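Local coordinates for DNA ligase (PDB 3GDE), which is an ATP-dependent DNA ligase that probably seals nicks in double-stranded DNA during replication, recombination and repair, at residues 232-237 and 417-422; 247-252 and 400-405. All coordinates share one frame; numbering follows the deposited sequence.

In the fold
Both contacts belong to the adenylation part of the ligase. Running from the N terminus, the chain first passes a dozen helices, then opens the outer loop at 232-237 and the inner one at 247-252, with helix 237-243 between them. It comes back at 400-405, where contact 2 closes antiparallel, and at 417-422, where contact 1 closes parallel. The smaller loop thus sits wholly within the larger. Strands 399-403 and 419-422 are sheet neighbours: Ile402 N lies 2.8 Å from Leu419 O, a probable hydrogen bond. These four strands therefore follow one another in the order 230-233, 419-422, 399-403, 247-252. Lys252 and Lys420, one from each contact, hold the same phosphate ion.

Contact 1 (232-237 and 417-422); sequences QVAESL and NWLKVK. With PO4 (phosphate ion), chain C; PO4 (phosphate ion), chain B.
Leu419 fits like a wedge between Gln232 and Ala234. With CG anti to its own carbonyl carbon (chi1 -58°), its CD2 branch reaches Gln232 CB at 3.8 Å, while Leu419 CB stands 4.0 Å from Ala234 CB. That methyl is in turn the small bump on the other segment: it also approaches Val421 CB at 4.4 Å and so enters the dip between the two larger side chains. Further along, CG2 of Val421, the branch anti to its backbone N, lies against the start of helix 237-243, 4.2 Å from Leu237 CB. Helix 382-394 covers this end, Tyr389 touching both Val421 and Leu237.

Three backbone hydrogen bonds set this fit in a parallel pattern. Gln232 bonds through its N to Trp418 O, the longest of the three, and through its O to Lys420 N, straddling Leu419. Lys420 in turn straddles Val233, its O taking the N-H of Ala234 at 2.9 Å in a nearly straight bond (169° at the hydrogen). Beyond Ala234 the 232-237 segment, no longer strand, leaves strand 419-422, and a water donates to Ala234 O while accepting a weak bond from Lys422 N.

On the face carrying Val233 and Lys420, the lysine's CG passes 3.5 Å from Gln232 O before the chain runs out to two phosphate ions. NZ meets O2 of the chain B ion at 2.6 Å and O2 of the chain C ion at 3.0 Å, with a further bond to O4 of the latter. Lys420 and Lys422 form the Lys-x-Lys of nucleotidyltransferase motif V. An ammonium group shared by two anions beside Arg414 and Lys252 is consistent with the predicted ATP-binding role of Lys420, the phosphates probably occupying a site suited to nucleotide phosphates.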
loop_
_atom_site.group_PDB
_atom_site.type_symbol
_atom_site.label_atom_id
_atom_site.label_comp_id
_atom_site.label_asym_id
_atom_site.label_seq_id
_atom_site.Cartn_x
_atom_site.Cartn_y
_atom_site.Cartn_z
ATOM N N GLN A 232 -8.207 -16.280 -4.091
ATOM C CA GLN A 232 -7.268 -17.268 -3.554
ATOM C C GLN A 232 -6.629 -18.089 -4.672
ATOM O O GLN A 232 -7.224 -18.277 -5.723
ATOM C CB GLN A 232 -7.972 -18.225 -2.587
ATOM C CG GLN A 232 -8.279 -17.634 -1.226
ATOM C CD GLN A 232 -8.966 -18.637 -0.309
ATOM O OE1 GLN A 232 -8.881 -19.856 -0.517
ATOM N NE2 GLN A 232 -9.650 -18.127 0.717
ATOM N N VAL A 233 -5.417 -18.578 -4.440
ATOM C CA VAL A 233 -4.795 -19.491 -5.392
ATOM C C VAL A 233 -5.416 -20.883 -5.211
ATOM O O VAL A 233 -5.433 -21.421 -4.114
ATOM C CB VAL A 233 -3.239 -19.544 -5.267
ATOM C CG1 VAL A 233 -2.643 -20.451 -6.350
ATOM C CG2 VAL A 233 -2.624 -18.152 -5.353
ATOM N N ALA A 234 -5.953 -21.436 -6.294
ATOM C CA ALA A 234 -6.496 -22.791 -6.281
ATOM C C ALA A 234 -5.371 -23.800 -6.415
ATOM O O ALA A 234 -4.370 -23.533 -7.087
ATOM C CB ALA A 234 -7.507 -22.979 -7.414
ATOM N N GLU A 235 -5.544 -24.953 -5.777
ATOM C CA GLU A 235 -4.585 -26.056 -5.850
ATOM C C GLU A 235 -4.480 -26.569 -7.280
ATOM O O GLU A 235 -3.384 -26.754 -7.811
ATOM C CB GLU A 235 -5.038 -27.201 -4.945
ATOM C CG GLU A 235 -5.588 -26.765 -3.583
ATOM C CD GLU A 235 -6.478 -27.826 -2.939
ATOM O OE1 GLU A 235 -7.433 -27.446 -2.217
ATOM O OE2 GLU A 235 -6.231 -29.037 -3.162
ATOM N N SER A 236 -5.643 -26.788 -7.892
ATOM C CA SER A 236 -5.741 -27.271 -9.259
ATOM C C SER A 236 -7.050 -26.820 -9.892
ATOM O O SER A 236 -7.983 -26.400 -9.202
ATOM C CB SER A 236 -5.658 -28.799 -9.299
ATOM O OG SER A 236 -6.855 -29.384 -8.808
ATOM N N LEU A 237 -7.101 -26.936 -11.216
ATOM C CA LEU A 237 -8.264 -26.582 -12.016
ATOM C C LEU A 237 -9.525 -27.382 -11.639
ATOM O O LEU A 237 -10.597 -26.802 -11.438
ATOM C CB LEU A 237 -7.907 -26.765 -13.492
ATOM C CG LEU A 237 -8.820 -26.281 -14.608
ATOM C CD1 LEU A 237 -7.959 -25.837 -15.770
ATOM C CD2 LEU A 237 -9.763 -27.398 -15.035
ATOM N N ASN A 417 -14.546 -17.435 -3.095
ATOM C CA ASN A 417 -15.522 -17.135 -4.153
ATOM C C ASN A 417 -14.887 -16.856 -5.521
ATOM O O ASN A 417 -15.521 -17.036 -6.563
ATOM C CB ASN A 417 -16.440 -15.980 -3.746
ATOM C CG ASN A 417 -17.568 -16.418 -2.810
ATOM O OD1 ASN A 417 -18.234 -15.582 -2.191
ATOM N ND2 ASN A 417 -17.791 -17.725 -2.712
ATOM N N TRP A 418 -13.642 -16.389 -5.496
ATOM C CA TRP A 418 -12.829 -16.240 -6.693
ATOM C C TRP A 418 -11.586 -17.061 -6.442
ATOM O O TRP A 418 -11.005 -17.013 -5.344
ATOM C CB TRP A 418 -12.410 -14.786 -6.906
ATOM C CG TRP A 418 -13.489 -13.802 -7.295
ATOM C CD1 TRP A 418 -14.848 -13.988 -7.258
ATOM C CD2 TRP A 418 -13.282 -12.446 -7.736
ATOM N NE1 TRP A 418 -15.492 -12.844 -7.679
ATOM C CE2 TRP A 418 -14.557 -11.885 -7.976
ATOM C CE3 TRP A 418 -12.140 -11.664 -7.971
ATOM C CZ2 TRP A 418 -14.725 -10.569 -8.439
ATOM C CZ3 TRP A 418 -12.309 -10.359 -8.436
ATOM C CH2 TRP A 418 -13.593 -9.828 -8.664
ATOM N N LEU A 419 -11.182 -17.820 -7.456
ATOM C CA LEU A 419 -9.937 -18.587 -7.388
ATOM C C LEU A 419 -9.105 -18.350 -8.647
ATOM O O LEU A 419 -9.638 -18.351 -9.759
ATOM C CB LEU A 419 -10.230 -20.080 -7.205
ATOM C CG LEU A 419 -11.057 -20.523 -5.990
ATOM C CD1 LEU A 419 -11.600 -21.920 -6.226
ATOM C CD2 LEU A 419 -10.267 -20.477 -4.677
ATOM N N LYS A 420 -7.807 -18.120 -8.469
ATOM C CA LYS A 420 -6.899 -18.080 -9.604
ATOM C C LYS A 420 -6.226 -19.431 -9.786
ATOM O O LYS A 420 -5.718 -20.019 -8.833
ATOM C CB LYS A 420 -5.856 -16.936 -9.521
ATOM C CG LYS A 420 -5.522 -16.410 -8.131
ATOM C CD LYS A 420 -4.461 -15.294 -8.164
ATOM C CE LYS A 420 -4.737 -14.272 -7.066
ATOM N NZ LYS A 420 -3.555 -13.461 -6.661
ATOM N N VAL A 421 -6.259 -19.933 -11.011
ATOM C CA VAL A 421 -5.476 -21.108 -11.366
ATOM C C VAL A 421 -4.563 -20.753 -12.533
ATOM O O VAL A 421 -5.012 -20.453 -13.643
ATOM C CB VAL A 421 -6.356 -22.365 -11.650
ATOM C CG1 VAL A 421 -7.567 -22.003 -12.440
ATOM C CG2 VAL A 421 -5.544 -23.459 -12.351
ATOM N N LYS A 422 -3.273 -20.736 -12.250
ATOM C CA LYS A 422 -2.300 -20.430 -13.274
ATOM C C LYS A 422 -1.202 -21.458 -13.310
ATOM O O LYS A 422 -0.980 -22.173 -12.335
ATOM C CB LYS A 422 -1.736 -19.010 -13.120
ATOM C CG LYS A 422 -1.471 -18.541 -11.725
ATOM C CD LYS A 422 -1.568 -17.031 -11.711
ATOM C CE LYS A 422 -0.688 -16.427 -10.650
ATOM N NZ LYS A 422 0.557 -15.830 -11.166
HETATM P P PO4 C . -0.929 -12.607 -9.021
HETATM O O1 PO4 C . -0.831 -12.484 -10.523
HETATM O O2 PO4 C . -1.356 -13.987 -8.588
HETATM O O3 PO4 C . 0.413 -12.270 -8.421
HETATM O O4 PO4 C . -1.972 -11.638 -8.534
HETATM P P PO4 B . -3.190 -10.171 -5.633
HETATM O O1 PO4 B . -3.665 -9.023 -6.500
HETATM O O2 PO4 B . -4.266 -11.224 -5.651
HETATM O O3 PO4 B . -1.912 -10.766 -6.179
HETATM O O4 PO4 B . -2.965 -9.670 -4.233
HETATM O O HOH W 1 -2.765 -22.189 -9.317
#

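Contact 2 (247-252 and 400-405); sequences AAVEWK and VMIKLP. With PO4 (phosphate ion), chain C.
Strands 247-252 and 400-403 run antiparallel, 152° between their directions, with Ala248-Lys403 and Glu250-Met401 as hydrogen-bonded pairs, evidenced by Lys403 N to Ala248 O and Met401 N to Glu250 O, both at 2.7 Å. Val249 and Ile402 form the non-hydrogen-bonded pair between them.

On the Val249-Ile402 face the packing is aliphatic. Val249 CG1 comes within 3.8 Å of Val400 CB, and the methyl of Ala247 meets Ile402 CG2 at 3.6 Å. Helix 382-394 covers this side through Met388 on Val249 and Tyr389 on Val400. At the far end, the ring of Pro405 lies beside the backbone, its CG 3.6 Å from Ala248 N.

The opposite face carries Ala248 and Met401 beside the charged pair Glu250 and Lys403. Lys252 opens the Lys-x-Asp-Gly signature of the nucleotidyltransferases, whereas 400-403 closes their motif IV, so the pairing sets motif IV beside the strand that carries Glu250, predicted to bind ATP, and Lys252. Glu250 and Lys403 cross at about a right angle in a salt bridge. The lysine is extended to its tip and places NZ 2.9 Å from Glu250 OE1, on the syn side and 24° out of the carboxylate plane. The same lysine makes a cation-pi contact with Trp418, and Phe340 touches both partners. A leucine in place of Lys403 would probably leave the buried Glu250 carboxylate without its positive mate and Trp418 without its cation.

Met401, curled back on itself at chi2 and chi3, turns its SD to the flank of Lys252, 3.9 Å from CD. Lys252, predicted to carry AMP in the covalent intermediate, is straight until a bend at chi4 (-62°) delivers NZ to O1 of the chain C phosphate, 2.7 Å away; Glu398 gives that NZ a salt bridge as well.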
loop_
_atom_site.group_PDB
_atom_site.type_symbol
_atom_site.label_atom_id
_atom_site.label_comp_id
_atom_site.label_asym_id
_atom_site.label_seq_id
_atom_site.Cartn_x
_atom_site.Cartn_y
_atom_site.Cartn_z
ATOM N N ALA A 247 -19.409 -22.800 -12.540
ATOM C CA ALA A 247 -18.486 -21.694 -12.296
ATOM C C ALA A 247 -18.435 -20.729 -13.460
ATOM O O ALA A 247 -18.485 -21.142 -14.622
ATOM C CB ALA A 247 -17.090 -22.226 -12.001
ATOM N N ALA A 248 -18.348 -19.440 -13.141
ATOM C CA ALA A 248 -18.038 -18.417 -14.131
ATOM C C ALA A 248 -16.520 -18.402 -14.311
ATOM O O ALA A 248 -15.772 -18.292 -13.333
ATOM C CB ALA A 248 -18.546 -17.063 -13.678
ATOM N N VAL A 249 -16.066 -18.545 -15.552
ATOM C CA VAL A 249 -14.642 -18.680 -15.832
ATOM C C VAL A 249 -14.198 -17.609 -16.808
ATOM O O VAL A 249 -14.830 -17.393 -17.837
ATOM C CB VAL A 249 -14.269 -20.088 -16.394
ATOM C CG1 VAL A 249 -12.751 -20.248 -16.484
ATOM C CG2 VAL A 249 -14.846 -21.205 -15.532
ATOM N N GLU A 250 -13.104 -16.940 -16.463
ATOM C CA GLU A 250 -12.507 -15.915 -17.301
ATOM C C GLU A 250 -11.014 -16.189 -17.415
ATOM O O GLU A 250 -10.462 -16.966 -16.652
ATOM C CB GLU A 250 -12.727 -14.528 -16.688
ATOM C CG GLU A 250 -14.183 -14.092 -16.608
ATOM C CD GLU A 250 -14.482 -13.158 -15.435
ATOM O OE1 GLU A 250 -13.537 -12.643 -14.792
ATOM O OE2 GLU A 250 -15.686 -12.946 -15.155
ATOM N N TRP A 251 -10.371 -15.549 -18.381
ATOM C CA TRP A 251 -8.922 -15.556 -18.476
ATOM C C TRP A 251 -8.328 -14.819 -17.278
ATOM O O TRP A 251 -8.906 -13.849 -16.800
ATOM C CB TRP A 251 -8.482 -14.862 -19.774
ATOM C CG TRP A 251 -8.630 -15.690 -21.022
ATOM C CD1 TRP A 251 -9.350 -16.849 -21.169
ATOM C CD2 TRP A 251 -8.064 -15.409 -22.311
ATOM N NE1 TRP A 251 -9.252 -17.310 -22.460
ATOM C CE2 TRP A 251 -8.475 -16.442 -23.183
ATOM C CE3 TRP A 251 -7.254 -14.379 -22.815
ATOM C CZ2 TRP A 251 -8.092 -16.484 -24.528
ATOM C CZ3 TRP A 251 -6.884 -14.414 -24.149
ATOM C CH2 TRP A 251 -7.302 -15.459 -24.991
ATOM N N LYS A 252 -7.196 -15.305 -16.776
ATOM C CA LYS A 252 -6.332 -14.480 -15.952
ATOM C C LYS A 252 -5.231 -13.853 -16.800
ATOM O O LYS A 252 -4.319 -14.550 -17.260
ATOM C CB LYS A 252 -5.710 -15.255 -14.795
ATOM C CG LYS A 252 -4.993 -14.308 -13.854
ATOM C CD LYS A 252 -4.498 -15.000 -12.622
ATOM C CE LYS A 252 -4.163 -13.986 -11.549
ATOM N NZ LYS A 252 -3.077 -13.071 -11.974
ATOM N N VAL A 400 -6.604 -19.090 -15.678
ATOM C CA VAL A 400 -8.014 -18.728 -15.571
ATOM C C VAL A 400 -8.431 -18.252 -14.186
ATOM O O VAL A 400 -7.873 -18.677 -13.172
ATOM C CB VAL A 400 -8.970 -19.883 -16.010
ATOM C CG1 VAL A 400 -8.945 -20.076 -17.532
ATOM C CG2 VAL A 400 -8.641 -21.172 -15.282
ATOM N N MET A 401 -9.415 -17.356 -14.169
ATOM C CA MET A 401 -10.119 -17.014 -12.946
ATOM C C MET A 401 -11.376 -17.860 -12.916
ATOM O O MET A 401 -12.065 -17.989 -13.931
ATOM C CB MET A 401 -10.469 -15.518 -12.898
ATOM C CG MET A 401 -9.266 -14.576 -12.936
ATOM S SD MET A 401 -8.187 -14.773 -11.498
ATOM C CE MET A 401 -9.277 -14.270 -10.177
ATOM N N ILE A 402 -11.664 -18.443 -11.759
ATOM C CA ILE A 402 -12.859 -19.260 -11.566
ATOM C C ILE A 402 -13.699 -18.687 -10.434
ATOM O O ILE A 402 -13.266 -18.661 -9.278
ATOM C CB ILE A 402 -12.499 -20.738 -11.280
ATOM C CG1 ILE A 402 -11.777 -21.345 -12.496
ATOM C CG2 ILE A 402 -13.767 -21.537 -10.929
ATOM C CD1 ILE A 402 -11.094 -22.653 -12.236
ATOM N N LYS A 403 -14.910 -18.247 -10.766
ATOM C CA LYS A 403 -15.732 -17.469 -9.834
ATOM C C LYS A 403 -17.138 -18.042 -9.645
ATOM O O LYS A 403 -17.732 -18.547 -10.589
ATOM C CB LYS A 403 -15.826 -16.015 -10.318
ATOM C CG LYS A 403 -14.486 -15.361 -10.641
ATOM C CD LYS A 403 -14.672 -14.005 -11.273
ATOM C CE LYS A 403 -13.357 -13.231 -11.291
ATOM N NZ LYS A 403 -13.523 -11.907 -11.942
ATOM N N LEU A 404 -17.665 -17.941 -8.426
ATOM C CA LEU A 404 -19.023 -18.393 -8.091
ATOM C C LEU A 404 -20.044 -17.431 -8.701
ATOM O O LEU A 404 -20.081 -16.250 -8.323
ATOM C CB LEU A 404 -19.215 -18.401 -6.576
ATOM C CG LEU A 404 -19.700 -19.613 -5.780
ATOM C CD1 LEU A 404 -20.584 -19.117 -4.647
ATOM C CD2 LEU A 404 -20.434 -20.669 -6.612
ATOM N N PRO A 405 -20.868 -17.919 -9.650
ATOM C CA PRO A 405 -21.830 -17.053 -10.357
ATOM C C PRO A 405 -22.850 -16.354 -9.454
ATOM O O PRO A 405 -23.434 -15.355 -9.858
ATOM C CB PRO A 405 -22.528 -18.019 -11.329
ATOM C CG PRO A 405 -21.558 -19.143 -11.495
ATOM C CD PRO A 405 -20.921 -19.304 -10.149
HETATM P P PO4 C . -0.929 -12.607 -9.021
HETATM O O1 PO4 C . -0.831 -12.484 -10.523
HETATM O O2 PO4 C . -1.356 -13.987 -8.588
HETATM O O3 PO4 C . 0.413 -12.270 -8.421
HETATM O O4 PO4 C . -1.972 -11.638 -8.534
#